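Metallophosphoesterase (Sphaerobacter thermophilus, PDB 3RQZ) binds two zinc ions and is probably a phosphatase of the calcineurin-like metallophosphoesterase superfamily, YfcE family. Local coordinates at residues A[42-45]-A[46-49]; A[85-88]-A[89-93]; A[227-231]-A[232-236]. All blocks are in the same frame, centred on the assembly; numbering follows the deposited sequence. Where two conformers were deposited one is given.

Contact 1: A[42-45]-A[46-49]; sequences GPRP and RECV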
loop_
_atom_site.group_PDB
_atom_site.type_symbol
_atom_site.label_atom_id
_atom_site.label_comp_id
_atom_site.label_asym_id
_atom_site.label_seq_id
_atom_site.Cartn_x
_atom_site.Cartn_y
_atom_site.Cartn_z
ATOM N N GLY A 42 -2.468 7.417 10.228
ATOM C CA GLY A 42 -1.305 7.354 11.124
ATOM C C GLY A 42 -0.737 8.705 11.560
ATOM O O GLY A 42 -1.113 9.743 11.024
ATOM N N PRO A 43 0.172 8.690 12.555
ATOM C CA PRO A 43 0.706 9.895 13.201
ATOM C C PRO A 43 1.882 10.586 12.521
ATOM O O PRO A 43 2.303 11.651 12.980
ATOM C CB PRO A 43 1.173 9.362 14.572
ATOM C CG PRO A 43 1.659 7.977 14.236
ATOM C CD PRO A 43 0.743 7.457 13.139
ATOM N N ARG A 44 2.420 10.004 11.449
ATOM C CA ARG A 44 3.650 10.556 10.866
ATOM C C ARG A 44 3.550 10.749 9.359
ATOM O O ARG A 44 4.372 10.202 8.610
ATOM C CB ARG A 44 4.887 9.691 11.235
ATOM C CG ARG A 44 5.296 9.689 12.741
ATOM C CD ARG A 44 5.802 11.057 13.228
ATOM N NE ARG A 44 6.156 11.081 14.662
ATOM C CZ ARG A 44 5.350 11.471 15.643
ATOM N NH1 ARG A 44 4.100 11.839 15.372
ATOM N NH2 ARG A 44 5.787 11.464 16.911
ATOM N N PRO A 45 2.550 11.524 8.893
ATOM C CA PRO A 45 2.430 11.673 7.427
ATOM C C PRO A 45 3.613 12.365 6.752
ATOM O O PRO A 45 4.021 11.923 5.660
ATOM C CB PRO A 45 1.121 12.466 7.244
ATOM C CG PRO A 45 0.909 13.150 8.612
ATOM C CD PRO A 45 1.444 12.183 9.611
ATOM N N ARG A 46 4.190 13.410 7.364
ATOM C CA ARG A 46 5.306 14.101 6.705
ATOM C C ARG A 46 6.485 13.167 6.515
ATOM O O ARG A 46 7.067 13.086 5.431
ATOM C CB ARG A 46 5.754 15.323 7.506
ATOM C CG ARG A 46 4.753 16.454 7.457
ATOM C CD ARG A 46 5.366 17.758 8.035
ATOM N NE ARG A 46 5.681 17.577 9.449
ATOM C CZ ARG A 46 4.833 17.814 10.454
ATOM N NH1 ARG A 46 3.611 18.286 10.214
ATOM N NH2 ARG A 46 5.212 17.598 11.713
ATOM N N GLU A 47 6.838 12.470 7.596
ATOM C CA GLU A 47 8.024 11.617 7.595
ATOM C C GLU A 47 7.857 10.461 6.583
ATOM O O GLU A 47 8.826 10.070 5.899
ATOM C CB GLU A 47 8.273 11.086 9.027
ATOM C CG GLU A 47 8.672 12.145 10.060
ATOM C CD GLU A 47 7.483 12.881 10.709
ATOM O OE1 GLU A 47 6.298 12.666 10.342
ATOM O OE2 GLU A 47 7.735 13.715 11.586
ATOM N N CYS A 48 6.635 9.932 6.455
ATOM C CA CYS A 48 6.404 8.842 5.519
ATOM C C CYS A 48 6.478 9.341 4.077
ATOM O O CYS A 48 7.060 8.658 3.231
ATOM C CB CYS A 48 5.111 8.061 5.807
ATOM S SG CYS A 48 5.180 7.109 7.345
ATOM N N VAL A 49 5.943 10.536 3.795
ATOM C CA VAL A 49 6.063 11.099 2.449
ATOM C C VAL A 49 7.533 11.360 2.103
ATOM O O VAL A 49 7.982 11.075 0.989
ATOM C CB VAL A 49 5.251 12.437 2.286
ATOM C CG1 VAL A 49 5.630 13.169 0.986
ATOM C CG2 VAL A 49 3.779 12.166 2.323
#
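Cys48 N reaches back to Arg44 O (3.1 Å) and Val49 N to Pro45 O (3.0 Å), the first two i-to-i+4 bonds of helix 45-55, with Arg44 in the N-cap position just before it. Beside this first turn Glu47 OE1 lies against the aliphatic part of the arginine, 3.3 Å from Arg44 CD; the Glu47 chain is bent at chi2 (85°), which folds the carboxylate back toward the start of the helix. No N-H points at it: Glu47 OE2 is 4.3 Å from Arg44 NE and well out of the guanidinium plane, so any attraction between the charges is probably long and undirected. The guanidinium is used instead on Pro43, where NH1 of Arg44 donates to Pro43 O (3.0 Å), the oxygen close to the guanidinium plane but the nitrogen above that of the carbonyl. Arg46 NH1 bonds Gln92 O of helix 85-92. The buried Cys48 packs on Val12 and Leu16, and the buried Val49 on Val39 and His97. This is a helix N-terminus with proline at its first position, following a loop of the calcineurin-like phosphoesterase domain; Cys48 lies about 8 Å from the zinc ligand His13, side chain to side chain.

Contact 2: A[85-88]-A[89-93]; sequences ASYW and TTMQL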
loop_
_atom_site.group_PDB
_atom_site.type_symbol
_atom_site.label_atom_id
_atom_site.label_comp_id
_atom_site.label_asym_id
_atom_site.label_seq_id
_atom_site.Cartn_x
_atom_site.Cartn_y
_atom_site.Cartn_z
ATOM N N ALA A 85 -9.813 13.293 11.712
ATOM C CA ALA A 85 -8.489 12.742 11.418
ATOM C C ALA A 85 -8.066 12.976 9.959
ATOM O O ALA A 85 -6.870 13.074 9.650
ATOM C CB ALA A 85 -8.468 11.257 11.731
ATOM N N SER A 86 -9.056 13.054 9.066
ATOM C CA SER A 86 -8.793 13.353 7.653
ATOM C C SER A 86 -8.306 14.787 7.547
ATOM O O SER A 86 -7.347 15.066 6.835
ATOM C CB SER A 86 -10.054 13.151 6.813
ATOM O OG SER A 86 -11.105 13.952 7.337
ATOM N N TYR A 87 -8.947 15.679 8.299
ATOM C CA TYR A 87 -8.571 17.083 8.299
ATOM C C TYR A 87 -7.199 17.291 8.944
ATOM O O TYR A 87 -6.389 18.071 8.447
ATOM C CB TYR A 87 -9.610 17.917 9.022
ATOM C CG TYR A 87 -9.236 19.377 9.079
ATOM C CD1 TYR A 87 -9.253 20.160 7.924
ATOM C CD2 TYR A 87 -8.821 19.958 10.272
ATOM C CE1 TYR A 87 -8.904 21.527 7.970
ATOM C CE2 TYR A 87 -8.475 21.316 10.342
ATOM C CZ TYR A 87 -8.515 22.093 9.179
ATOM O OH TYR A 87 -8.162 23.433 9.228
ATOM N N TRP A 88 -6.958 16.609 10.060
ATOM C CA TRP A 88 -5.677 16.700 10.770
ATOM C C TRP A 88 -4.530 16.330 9.814
ATOM O O TRP A 88 -3.517 17.013 9.766
ATOM C CB TRP A 88 -5.657 15.749 11.963
ATOM C CG TRP A 88 -4.343 15.740 12.709
ATOM C CD1 TRP A 88 -3.999 16.554 13.758
ATOM C CD2 TRP A 88 -3.214 14.886 12.474
ATOM N NE1 TRP A 88 -2.726 16.260 14.193
ATOM C CE2 TRP A 88 -2.222 15.236 13.428
ATOM C CE3 TRP A 88 -2.951 13.839 11.574
ATOM C CZ2 TRP A 88 -0.977 14.595 13.488
ATOM C CZ3 TRP A 88 -1.710 13.186 11.638
ATOM C CH2 TRP A 88 -0.741 13.569 12.598
ATOM N N THR A 89 -4.684 15.236 9.077
ATOM C CA THR A 89 -3.646 14.802 8.151
ATOM C C THR A 89 -3.287 15.913 7.128
ATOM O O THR A 89 -2.095 16.202 6.922
ATOM C CB THR A 89 -4.003 13.468 7.431
ATOM O OG1 THR A 89 -4.115 12.416 8.405
ATOM C CG2 THR A 89 -2.900 13.082 6.374
ATOM N N THR A 90 -4.317 16.501 6.517
ATOM C CA THR A 90 -4.156 17.563 5.537
ATOM C C THR A 90 -3.320 18.701 6.116
ATOM O O THR A 90 -2.387 19.178 5.471
ATOM C CB THR A 90 -5.535 18.134 5.070
ATOM O OG1 THR A 90 -6.449 17.062 4.818
ATOM C CG2 THR A 90 -5.368 18.947 3.815
HETATM N N MSE A 91 -3.650 19.109 7.345
HETATM C CA MSE A 91 -2.955 20.204 8.050
HETATM C C MSE A 91 -1.487 19.905 8.391
HETATM O O MSE A 91 -0.739 20.817 8.700
HETATM C CB MSE A 91 -3.722 20.650 9.321
HETATM C CG MSE A 91 -5.070 21.319 9.051
HETATM SE SE MSE A 91 -5.103 22.588 7.542
HETATM C CE MSE A 91 -4.139 24.063 8.365
ATOM N N GLN A 92 -1.074 18.636 8.350
ATOM C CA GLN A 92 0.314 18.278 8.618
ATOM C C GLN A 92 1.216 18.507 7.403
ATOM O O GLN A 92 2.410 18.709 7.555
ATOM C CB GLN A 92 0.435 16.819 9.071
ATOM C CG GLN A 92 -0.470 16.420 10.270
ATOM C CD GLN A 92 -0.487 17.434 11.386
ATOM O OE1 GLN A 92 -1.545 18.015 11.715
ATOM N NE2 GLN A 92 0.680 17.678 11.972
ATOM N N LEU A 93 0.632 18.472 6.213
ATOM C CA LEU A 93 1.393 18.499 4.977
ATOM C C LEU A 93 1.869 19.916 4.632
ATOM O O LEU A 93 1.096 20.882 4.657
ATOM C CB LEU A 93 0.568 17.891 3.842
ATOM C CG LEU A 93 0.063 16.473 4.109
ATOM C CD1 LEU A 93 -0.742 15.954 2.892
ATOM C CD2 LEU A 93 1.203 15.496 4.503
#
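Trp88 and Gln92, one turn apart on helix 85-92, stack flat on each other, with the indole and amide planes 12° apart. Gln92 CG sits almost exactly over the six-membered ring of Trp88, 3.5 Å from its centroid, as a CH-pi contact. The indole is swung there with CG anti to the backbone N (chi1 177°), while the glutamine, bent at chi2 (-44°), curls back over it. Replacing Trp88 with an alanine would probably leave the Gln92 side chain without the surface it lies on, and set it free to turn. Tyr87 and Met91, a selenomethionine, make a second contact over a ring: Met91 CG lies 3.8 Å from the Tyr87 ring centroid, over the face, as a CH-pi contact, and Met91 SE comes obliquely, 4.5 Å from that centroid, a Met-aromatic contact. In one of its two conformers Thr90 OG1 donates to Ser86 O (3.0 Å), a doubtful bond; the one from Thr90 N is weak. Thr89 N is bonded to Ala85 O at 3.1 Å. Around this helix, Trp88 and Gln92 rest on Pro45 of helix 45-55, Thr89 and Thr90 on Cys69 of helix 64-69, and Leu93 reaches Leu98 and Leu101 of helix 95-103.

Contact 3: A[227-231]-A[232-236]; sequences AQMRE and AGLPE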
loop_
_atom_site.group_PDB
_atom_site.type_symbol
_atom_site.label_atom_id
_atom_site.label_comp_id
_atom_site.label_asym_id
_atom_site.label_seq_id
_atom_site.Cartn_x
_atom_site.Cartn_y
_atom_site.Cartn_z
ATOM N N ALA A 227 1.230 5.370 20.814
ATOM C CA ALA A 227 1.646 6.513 21.645
ATOM C C ALA A 227 1.684 7.829 20.851
ATOM O O ALA A 227 1.218 8.883 21.322
ATOM C CB ALA A 227 3.001 6.245 22.284
ATOM N N GLN A 228 2.239 7.760 19.651
ATOM C CA GLN A 228 2.361 8.920 18.794
ATOM C C GLN A 228 0.977 9.408 18.351
ATOM O O GLN A 228 0.761 10.602 18.228
ATOM C CB GLN A 228 3.197 8.581 17.547
ATOM C CG GLN A 228 4.666 8.282 17.821
ATOM C CD GLN A 228 5.392 7.732 16.602
ATOM O OE1 GLN A 228 4.791 7.480 15.536
ATOM N NE2 GLN A 228 6.702 7.541 16.745
HETATM N N MSE A 229 0.067 8.481 18.068
HETATM C CA MSE A 229 -1.316 8.852 17.723
HETATM C C MSE A 229 -2.055 9.504 18.889
HETATM O O MSE A 229 -2.736 10.512 18.701
HETATM C CB MSE A 229 -2.113 7.652 17.213
HETATM C CG MSE A 229 -1.606 7.108 15.856
HETATM SE SE MSE A 229 -2.448 5.434 15.377
HETATM C CE MSE A 229 -4.205 6.161 14.963
ATOM N N ARG A 230 -1.908 8.945 20.091
ATOM C CA ARG A 230 -2.544 9.526 21.269
ATOM C C ARG A 230 -1.980 10.908 21.581
ATOM O O ARG A 230 -2.719 11.796 22.018
ATOM C CB ARG A 230 -2.423 8.588 22.485
ATOM C CG ARG A 230 -3.161 7.245 22.279
ATOM C CD ARG A 230 -3.332 6.495 23.588
ATOM N NE ARG A 230 -4.232 5.355 23.396
ATOM C CZ ARG A 230 -3.858 4.078 23.374
ATOM N NH1 ARG A 230 -4.776 3.154 23.169
ATOM N NH2 ARG A 230 -2.583 3.709 23.553
ATOM N N GLU A 231 -0.677 11.082 21.350
ATOM C CA GLU A 231 -0.030 12.376 21.526
ATOM C C GLU A 231 -0.621 13.416 20.565
ATOM O O GLU A 231 -0.817 14.567 20.953
ATOM C CB GLU A 231 1.489 12.262 21.318
ATOM C CG GLU A 231 2.270 13.566 21.591
ATOM C CD GLU A 231 1.937 14.198 22.946
ATOM O OE1 GLU A 231 2.097 13.522 23.991
ATOM O OE2 GLU A 231 1.521 15.383 22.974
ATOM N N ALA A 232 -0.915 13.003 19.331
ATOM C CA ALA A 232 -1.506 13.894 18.323
ATOM C C ALA A 232 -3.008 14.162 18.552
ATOM O O ALA A 232 -3.590 15.012 17.887
ATOM C CB ALA A 232 -1.261 13.349 16.888
ATOM N N GLY A 233 -3.617 13.423 19.474
ATOM C CA GLY A 233 -5.053 13.532 19.756
ATOM C C GLY A 233 -5.933 12.822 18.744
ATOM O O GLY A 233 -7.103 13.151 18.628
ATOM N N LEU A 234 -5.375 11.847 18.011
ATOM C CA LEU A 234 -6.145 11.049 17.031
ATOM C C LEU A 234 -7.187 10.132 17.682
ATOM O O LEU A 234 -6.973 9.657 18.788
ATOM C CB LEU A 234 -5.199 10.237 16.108
ATOM C CG LEU A 234 -4.437 11.112 15.105
ATOM C CD1 LEU A 234 -3.282 10.359 14.445
ATOM C CD2 LEU A 234 -5.391 11.685 14.047
ATOM N N PRO A 235 -8.329 9.893 17.010
ATOM C CA PRO A 235 -9.438 9.157 17.674
ATOM C C PRO A 235 -9.049 7.740 18.129
ATOM O O PRO A 235 -8.329 7.031 17.427
ATOM C CB PRO A 235 -10.515 9.081 16.584
ATOM C CG PRO A 235 -9.796 9.332 15.311
ATOM C CD PRO A 235 -8.697 10.303 15.651
ATOM N N GLU A 236 -9.557 7.349 19.291
ATOM C CA GLU A 236 -9.216 6.085 19.917
ATOM C C GLU A 236 -9.571 4.845 19.075
ATOM O O GLU A 236 -8.880 3.831 19.125
ATOM C CB GLU A 236 -9.865 6.038 21.303
ATOM C CG GLU A 236 -9.328 4.964 22.234
ATOM C CD GLU A 236 -7.829 5.073 22.517
ATOM O OE1 GLU A 236 -7.251 6.195 22.541
ATOM O OE2 GLU A 236 -7.230 3.997 22.729
#
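Arg230 grips Glu236 side-on through two nitrogens, one to each carboxylate oxygen: NH1 of Arg230 to OE2 of Glu236 at 2.6 Å and nearly straight (174°), and NE of Arg230 to OE1 of Glu236 at 3.2 Å. Both oxygens use their syn lone pairs, and the guanidinium and carboxylate planes are only 9° apart, so the two groups lie almost in one plane. The arginine chain runs extended from CG to NE, and Glu236, with CG anti to its N and bent at chi2, brings its carboxylate round to meet it. The salt bridge spans the turn between helix 222-232 and helix 236-244. Helix 222-232 ends in a Schellman motif: Gly233 takes positive phi (78°), Leu234 N bonds to Met229 O (3.0 Å), and Gly233 N makes a weak bond to Arg230 O (3.2 Å). Just before it, Ala232 N completes a regular helical bond to Gln228 O. The Leu234 side chain folds back toward the helix, its CD1 3.9 Å from CG of Met229, a selenomethionine, and the two side chains cross at about a right angle. Met229 also meets Leu238, Val239 and Leu242 of helix 236-244, while Leu234 and Ala232 face Trp88 of helix 85-92.

All three contacts are local, each on its own helix: contact 1 opens 45-55, contact 2 lies within 85-92, contact 3 closes 222-232. Contact 1 is the most buried, with none of its touching residues exposed; contact 3 is mixed, contact 2 at the surface. The Trp88 indole packs on Gly42 and Pro43 of contact 1 and on Ala232 and Leu234 of contact 3. Arg46 NH1 to Gln92 O also joins contacts 1 and 2, while Pro43 lies on Gln228 and Met229 of contact 3. Their chemistry differs: charges merely near each other in contact 1, an amide on an indole and a selenomethionine over a tyrosine in contact 2, a two-nitrogen salt bridge in contact 3.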